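Local coordinates for protein dimethyladenosine transferase, putative (Plasmodium falciparum, PDB 2H1R) that probably methylates adenines of ribosomal RNA as an S-adenosylmethionine-dependent dimethyltransferase, this chain holding most of the protein, including the methyltransferase domain, at residues F144-M148 and L160-V164; F167-V173 and I191-K197. One frame throughout, in Å; residues are numbered along the deposited sequence. Where two conformers were deposited one is given.

Contact 1 (F144-M148 and L160-V164); sequences FAERM and LTINV
The guanidinium of Arg147 has one face covered by Leu160. Methyl CD2 of Leu160 sits over the centre of the group, 3.7 Å above its plane. At the edge, in plane, lies water 1. It is 3.4 Å from Arg147 NH1, a weak bond, and 3.2 Å from Leu160 N, and it accepts from both. The water therefore links the arginine to the first turn of the helix that carries the leucine. The same methyl also meets the ring of Phe144 obliquely. Leu160 CD2 is 4.2 Å from the centroid of the Phe144 ring, an off-centre CH-pi contact. Phe144 CG lies anti to the backbone N (chi1 -174°), which swings the ring toward the leucine. Its ring also meets Phe140 and packs on Tyr116 and Ile123.

CG of Met148 touches the same Leu160 methyl. The Met148 chain then turns at its last bond (chi3 72°). This brings CE across Val164, 4.1 Å from Val164 CG1.

The polar link is one short hydrogen bond. Thr161 OG1 donates to Arg147 O at 2.6 Å, tilted from the carbonyl plane. That carbonyl lies in the last turn of helix 142-148. Thr161 OG1 is also hydrogen-bonded to Ser158 N, just before helix 159-167. One hydroxyl thus serves the start of one helix and the end of the other. Thr161 CG2 rests against Met148 O.

The axes of 144-148 and 160-164 approach to 9.4 Å and cross at -60°. Helices 142-148 and 159-167 form the helical part of the beta-alpha-beta crossover from strand 135-141 to strand 168-176, within the Rossmann-like fold of class I methyltransferases.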
loop_
_atom_site.group_PDB
_atom_site.type_symbol
_atom_site.label_atom_id
_atom_site.label_comp_id
_atom_site.label_asym_id
_atom_site.label_seq_id
_atom_site.Cartn_x
_atom_site.Cartn_y
_atom_site.Cartn_z
ATOM N N PHE A 144 -8.482 7.031 6.882
ATOM C CA PHE A 144 -7.663 6.297 5.911
ATOM C C PHE A 144 -7.053 5.052 6.535
ATOM O O PHE A 144 -7.109 3.982 5.961
ATOM C CB PHE A 144 -6.578 7.186 5.296
ATOM C CG PHE A 144 -5.809 6.507 4.194
ATOM C CD1 PHE A 144 -6.271 6.539 2.884
ATOM C CD2 PHE A 144 -4.636 5.819 4.460
ATOM C CE1 PHE A 144 -5.563 5.900 1.863
ATOM C CE2 PHE A 144 -3.929 5.183 3.430
ATOM C CZ PHE A 144 -4.399 5.215 2.141
ATOM N N ALA A 145 -6.457 5.198 7.718
ATOM C CA ALA A 145 -5.949 4.042 8.445
ATOM C C ALA A 145 -7.013 2.984 8.728
ATOM O O ALA A 145 -6.701 1.808 8.673
ATOM C CB ALA A 145 -5.263 4.470 9.711
ATOM N N GLU A 146 -8.258 3.384 9.037
ATOM C CA GLU A 146 -9.314 2.380 9.328
ATOM C C GLU A 146 -9.561 1.503 8.082
ATOM O O GLU A 146 -9.778 0.314 8.198
ATOM C CB GLU A 146 -10.665 3.017 9.673
ATOM C CG GLU A 146 -10.919 3.667 11.039
ATOM C CD GLU A 146 -12.346 4.276 11.034
ATOM O OE1 GLU A 146 -13.313 3.549 10.625
ATOM O OE2 GLU A 146 -12.510 5.485 11.376
ATOM N N ARG A 147 -9.518 2.126 6.906
ATOM C CA ARG A 147 -9.606 1.417 5.605
ATOM C C ARG A 147 -8.474 0.402 5.353
ATOM O O ARG A 147 -8.699 -0.706 4.898
ATOM C CB ARG A 147 -9.560 2.436 4.488
ATOM C CG ARG A 147 -10.756 3.354 4.372
ATOM C CD ARG A 147 -11.171 3.485 2.911
ATOM N NE ARG A 147 -10.298 4.334 2.115
ATOM C CZ ARG A 147 -9.987 4.123 0.830
ATOM N NH1 ARG A 147 -10.437 3.053 0.172
ATOM N NH2 ARG A 147 -9.194 4.973 0.199
ATOM N N MET A 148 -7.236 0.787 5.667
ATOM C CA MET A 148 -6.125 -0.115 5.472
ATOM C C MET A 148 -6.296 -1.281 6.435
ATOM O O MET A 148 -5.878 -2.375 6.151
ATOM C CB MET A 148 -4.796 0.596 5.788
ATOM C CG MET A 148 -4.397 1.661 4.784
ATOM S SD MET A 148 -2.914 2.478 5.400
ATOM C CE MET A 148 -1.673 1.183 5.146
ATOM N N LEU A 160 -8.197 -0.923 -1.777
ATOM C CA LEU A 160 -7.025 -0.478 -0.993
ATOM C C LEU A 160 -6.621 -1.505 0.025
ATOM O O LEU A 160 -5.433 -1.891 0.118
ATOM C CB LEU A 160 -7.317 0.843 -0.248
ATOM C CG LEU A 160 -6.371 1.177 0.922
ATOM C CD1 LEU A 160 -4.950 1.471 0.390
ATOM C CD2 LEU A 160 -6.903 2.366 1.755
ATOM N N THR A 161 -7.600 -1.950 0.821
ATOM C CA THR A 161 -7.364 -2.931 1.856
ATOM C C THR A 161 -6.743 -4.200 1.343
ATOM O O THR A 161 -5.784 -4.714 1.947
ATOM C CB THR A 161 -8.664 -3.324 2.649
ATOM O OG1 THR A 161 -9.477 -2.160 2.878
ATOM C CG2 THR A 161 -8.278 -3.972 3.938
ATOM N N ILE A 162 -7.274 -4.736 0.249
ATOM C CA ILE A 162 -6.732 -5.994 -0.246
ATOM C C ILE A 162 -5.316 -5.800 -0.827
ATOM O O ILE A 162 -4.453 -6.640 -0.588
ATOM C CB ILE A 162 -7.682 -6.710 -1.227
ATOM C CG1 ILE A 162 -8.975 -7.092 -0.515
ATOM C CG2 ILE A 162 -7.049 -8.021 -1.744
ATOM C CD1 ILE A 162 -9.987 -7.918 -1.404
ATOM N N ASN A 163 -5.091 -4.704 -1.541
ATOM C CA ASN A 163 -3.725 -4.335 -2.011
ATOM C C ASN A 163 -2.701 -4.337 -0.910
ATOM O O ASN A 163 -1.649 -5.022 -0.997
ATOM C CB ASN A 163 -3.735 -3.016 -2.747
ATOM C CG ASN A 163 -4.179 -3.179 -4.176
ATOM O OD1 ASN A 163 -3.990 -4.233 -4.754
ATOM N ND2 ASN A 163 -4.785 -2.172 -4.738
ATOM N N VAL A 164 -3.035 -3.646 0.173
ATOM C CA VAL A 164 -2.168 -3.599 1.359
ATOM C C VAL A 164 -1.897 -4.988 1.939
ATOM O O VAL A 164 -0.723 -5.337 2.263
ATOM C CB VAL A 164 -2.765 -2.629 2.427
ATOM C CG1 VAL A 164 -1.969 -2.670 3.729
ATOM C CG2 VAL A 164 -2.741 -1.233 1.899
HETATM O O HOH W 1 -10.030 1.486 -2.771
#

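Contact 2 (F167-V173 and I191-K197); sequences FCKVTKV and IVKLIPK
Lys169 and Thr171 are hydrogen-bonded pairs with Ile195 and Lys193, and the backbone ladder they form dominates this contact. Lys169 and Ile195 exchange two bonds, both 2.9 Å: Lys169 N to Ile195 O, and Ile195 N to Lys169 O. Thr171 and Lys193 exchange a similar pair, with Lys193 N meeting Thr171 O at 2.8 Å. One further bond is made at each end of these segments. Lys197 N gives to Phe167 O, and Val173 N gives to Ile191 O, each 2.7 Å long. The pairing continues beyond Val173, where Ile191 is also backbone-bonded to Cys174.

CA-H...O contacts fill the gaps between these bonds. Val192 CA approaches Thr171 O to 3.2 Å, and Val170 CA and Leu194 CA make similar contacts with Lys193 O and Lys169 O.

Apolar packing is clearest on the face that carries Val170, Val192 and Leu194. Val170 and Leu194 run side by side and point the same way, with Val170 CG1 3.6 Å from Leu194 CD2.

The other face carries Lys169, Thr171, Lys193 and Ile195. Carbon chains of the lysines do much of the touching here. Lys169 CE lies against Ile195 CB. The Thr171 hydroxyl (chi1 52°) turns toward Lys193, and OG1 is 3.6 Å from Lys193 CE. Farther along this side Val173 CB meets Ile191 CG2 at 3.7 Å. There the side meets helix 28-38, where Ile191 packs on Ile30 and Ile34. Lys197 bends back over Cys168 O, and its NZ bonds to Lys165 O.

Strand 189-196 also pairs antiparallel with strand 135-141. It runs against both neighbours, as the seventh strand does in the seven-stranded sheet of class I methyltransferases, with strand 168-176 at the sheet's edge.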
loop_
_atom_site.group_PDB
_atom_site.type_symbol
_atom_site.label_atom_id
_atom_site.label_comp_id
_atom_site.label_asym_id
_atom_site.label_seq_id
_atom_site.Cartn_x
_atom_site.Cartn_y
_atom_site.Cartn_z
ATOM N N PHE A 167 0.518 -7.203 -0.150
ATOM C CA PHE A 167 1.923 -6.852 -0.131
ATOM C C PHE A 167 2.599 -6.839 1.246
ATOM O O PHE A 167 3.826 -7.036 1.338
ATOM C CB PHE A 167 2.154 -5.616 -0.991
ATOM C CG PHE A 167 1.853 -5.875 -2.459
ATOM C CD1 PHE A 167 2.747 -6.617 -3.248
ATOM C CD2 PHE A 167 0.620 -5.481 -3.012
ATOM C CE1 PHE A 167 2.458 -6.911 -4.584
ATOM C CE2 PHE A 167 0.305 -5.775 -4.370
ATOM C CZ PHE A 167 1.220 -6.474 -5.154
ATOM N N CYS A 168 1.803 -6.660 2.300
ATOM C CA CYS A 168 2.332 -6.512 3.646
ATOM C C CYS A 168 1.500 -7.218 4.725
ATOM O O CYS A 168 0.386 -7.677 4.478
ATOM C CB CYS A 168 2.456 -5.020 3.989
ATOM S SG CYS A 168 3.287 -3.984 2.752
ATOM N N LYS A 169 2.080 -7.333 5.911
ATOM C CA LYS A 169 1.319 -7.520 7.135
ATOM C C LYS A 169 1.182 -6.105 7.685
ATOM O O LYS A 169 2.191 -5.385 7.866
ATOM C CB LYS A 169 2.057 -8.417 8.121
ATOM C CG LYS A 169 2.538 -9.734 7.491
ATOM C CD LYS A 169 3.301 -10.587 8.491
ATOM C CE LYS A 169 4.778 -10.161 8.575
ATOM N NZ LYS A 169 5.350 -10.468 9.909
ATOM N N VAL A 170 -0.067 -5.716 7.926
ATOM C CA VAL A 170 -0.426 -4.398 8.424
ATOM C C VAL A 170 -0.959 -4.524 9.848
ATOM O O VAL A 170 -1.898 -5.291 10.095
ATOM C CB VAL A 170 -1.530 -3.767 7.579
ATOM C CG1 VAL A 170 -1.676 -2.255 7.900
ATOM C CG2 VAL A 170 -1.229 -3.982 6.116
ATOM N N THR A 171 -0.355 -3.780 10.773
ATOM C CA THR A 171 -0.841 -3.751 12.145
ATOM C C THR A 171 -0.965 -2.322 12.661
ATOM O O THR A 171 -0.254 -1.439 12.208
ATOM C CB THR A 171 0.071 -4.543 13.088
ATOM O OG1 THR A 171 1.408 -4.094 12.918
ATOM C CG2 THR A 171 -0.011 -6.064 12.829
ATOM N N LYS A 172 -1.880 -2.112 13.615
ATOM C CA LYS A 172 -2.052 -0.830 14.256
ATOM C C LYS A 172 -1.021 -0.688 15.374
ATOM O O LYS A 172 -0.873 -1.577 16.222
ATOM C CB LYS A 172 -3.453 -0.709 14.829
ATOM C CG LYS A 172 -3.678 0.556 15.628
ATOM C CD LYS A 172 -4.952 0.425 16.460
ATOM C CE LYS A 172 -5.807 1.636 16.250
ATOM N NZ LYS A 172 -6.182 1.704 14.800
ATOM N N VAL A 173 -0.307 0.425 15.364
ATOM C CA VAL A 173 0.686 0.708 16.391
ATOM C C VAL A 173 -0.029 1.436 17.537
ATOM O O VAL A 173 0.033 0.990 18.679
ATOM C CB VAL A 173 1.843 1.566 15.816
ATOM C CG1 VAL A 173 2.800 2.089 16.938
ATOM C CG2 VAL A 173 2.611 0.787 14.776
ATOM N N ILE A 191 -1.247 5.413 13.786
ATOM C CA ILE A 191 0.030 4.913 13.291
ATOM C C ILE A 191 -0.094 3.436 13.034
ATOM O O ILE A 191 -0.559 2.672 13.899
ATOM C CB ILE A 191 1.181 5.195 14.295
ATOM C CG1 ILE A 191 1.269 6.725 14.485
ATOM C CG2 ILE A 191 2.503 4.552 13.749
ATOM C CD1 ILE A 191 2.054 7.183 15.652
ATOM N N VAL A 192 0.319 3.041 11.837
ATOM C CA VAL A 192 0.271 1.638 11.405
ATOM C C VAL A 192 1.686 1.195 11.040
ATOM O O VAL A 192 2.555 2.055 10.744
ATOM C CB VAL A 192 -0.689 1.410 10.194
ATOM C CG1 VAL A 192 -2.128 1.770 10.557
ATOM C CG2 VAL A 192 -0.278 2.204 9.002
ATOM N N LYS A 193 1.913 -0.110 11.106
ATOM C CA LYS A 193 3.175 -0.732 10.705
ATOM C C LYS A 193 2.927 -1.690 9.568
ATOM O O LYS A 193 1.943 -2.440 9.587
ATOM C CB LYS A 193 3.775 -1.489 11.896
ATOM C CG LYS A 193 5.141 -2.169 11.621
ATOM C CD LYS A 193 5.683 -2.820 12.923
ATOM C CE LYS A 193 5.012 -4.180 13.196
ATOM N NZ LYS A 193 5.421 -4.864 14.520
ATOM N N LEU A 194 3.784 -1.605 8.557
ATOM C CA LEU A 194 3.742 -2.467 7.384
ATOM C C LEU A 194 5.041 -3.254 7.333
ATOM O O LEU A 194 6.125 -2.642 7.338
ATOM C CB LEU A 194 3.663 -1.667 6.082
ATOM C CG LEU A 194 2.632 -0.564 5.838
ATOM C CD1 LEU A 194 2.644 -0.124 4.372
ATOM C CD2 LEU A 194 1.272 -1.034 6.249
ATOM N N ILE A 195 4.914 -4.580 7.273
ATOM C CA ILE A 195 6.026 -5.467 6.976
ATOM C C ILE A 195 5.793 -6.209 5.646
ATOM O O ILE A 195 5.005 -7.139 5.608
ATOM C CB ILE A 195 6.212 -6.541 8.061
ATOM C CG1 ILE A 195 6.115 -5.966 9.493
ATOM C CG2 ILE A 195 7.495 -7.310 7.772
ATOM C CD1 ILE A 195 7.295 -5.181 9.933
ATOM N N PRO A 196 6.508 -5.816 4.576
ATOM C CA PRO A 196 6.424 -6.382 3.232
ATOM C C PRO A 196 6.625 -7.881 3.208
ATOM O O PRO A 196 7.516 -8.396 3.902
ATOM C CB PRO A 196 7.558 -5.675 2.490
ATOM C CG PRO A 196 7.682 -4.375 3.173
ATOM C CD PRO A 196 7.484 -4.708 4.629
ATOM N N LYS A 197 5.789 -8.577 2.437
ATOM C CA LYS A 197 5.907 -10.024 2.256
ATOM C C LYS A 197 6.620 -10.274 0.927
ATOM O O LYS A 197 6.053 -10.019 -0.146
ATOM C CB LYS A 197 4.520 -10.685 2.226
ATOM C CG LYS A 197 3.718 -10.494 3.514
ATOM C CD LYS A 197 2.489 -11.361 3.518
ATOM C CE LYS A 197 1.303 -10.621 2.949
ATOM N NZ LYS A 197 0.120 -11.533 2.653
#

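How the contacts relate
Contact 1 lies over the sheet face formed in contact 2, their centres about 10 Å apart. Met148 joins them: Met148 CE is 3.8 Å from Leu194 CD2 and 4.2 Å from Val192 CG2. Ala145 CB also approaches Val192 CG1, at 4.2 Å. The chain runs from helix 159-167 of contact 1 directly into strand 168-176 of contact 2. The helical pair packs on the Val170, Val192 and Leu194 side of these two strands. Contact 2 comes nearer the predicted S-adenosylmethionine site: the side chain of Ile191 is about 6 Å from that of Leu25 and about 8 Å from that of Asn113. Contact 1 lies farther off, with the Phe144 side chain about 11 Å from that of Asn113.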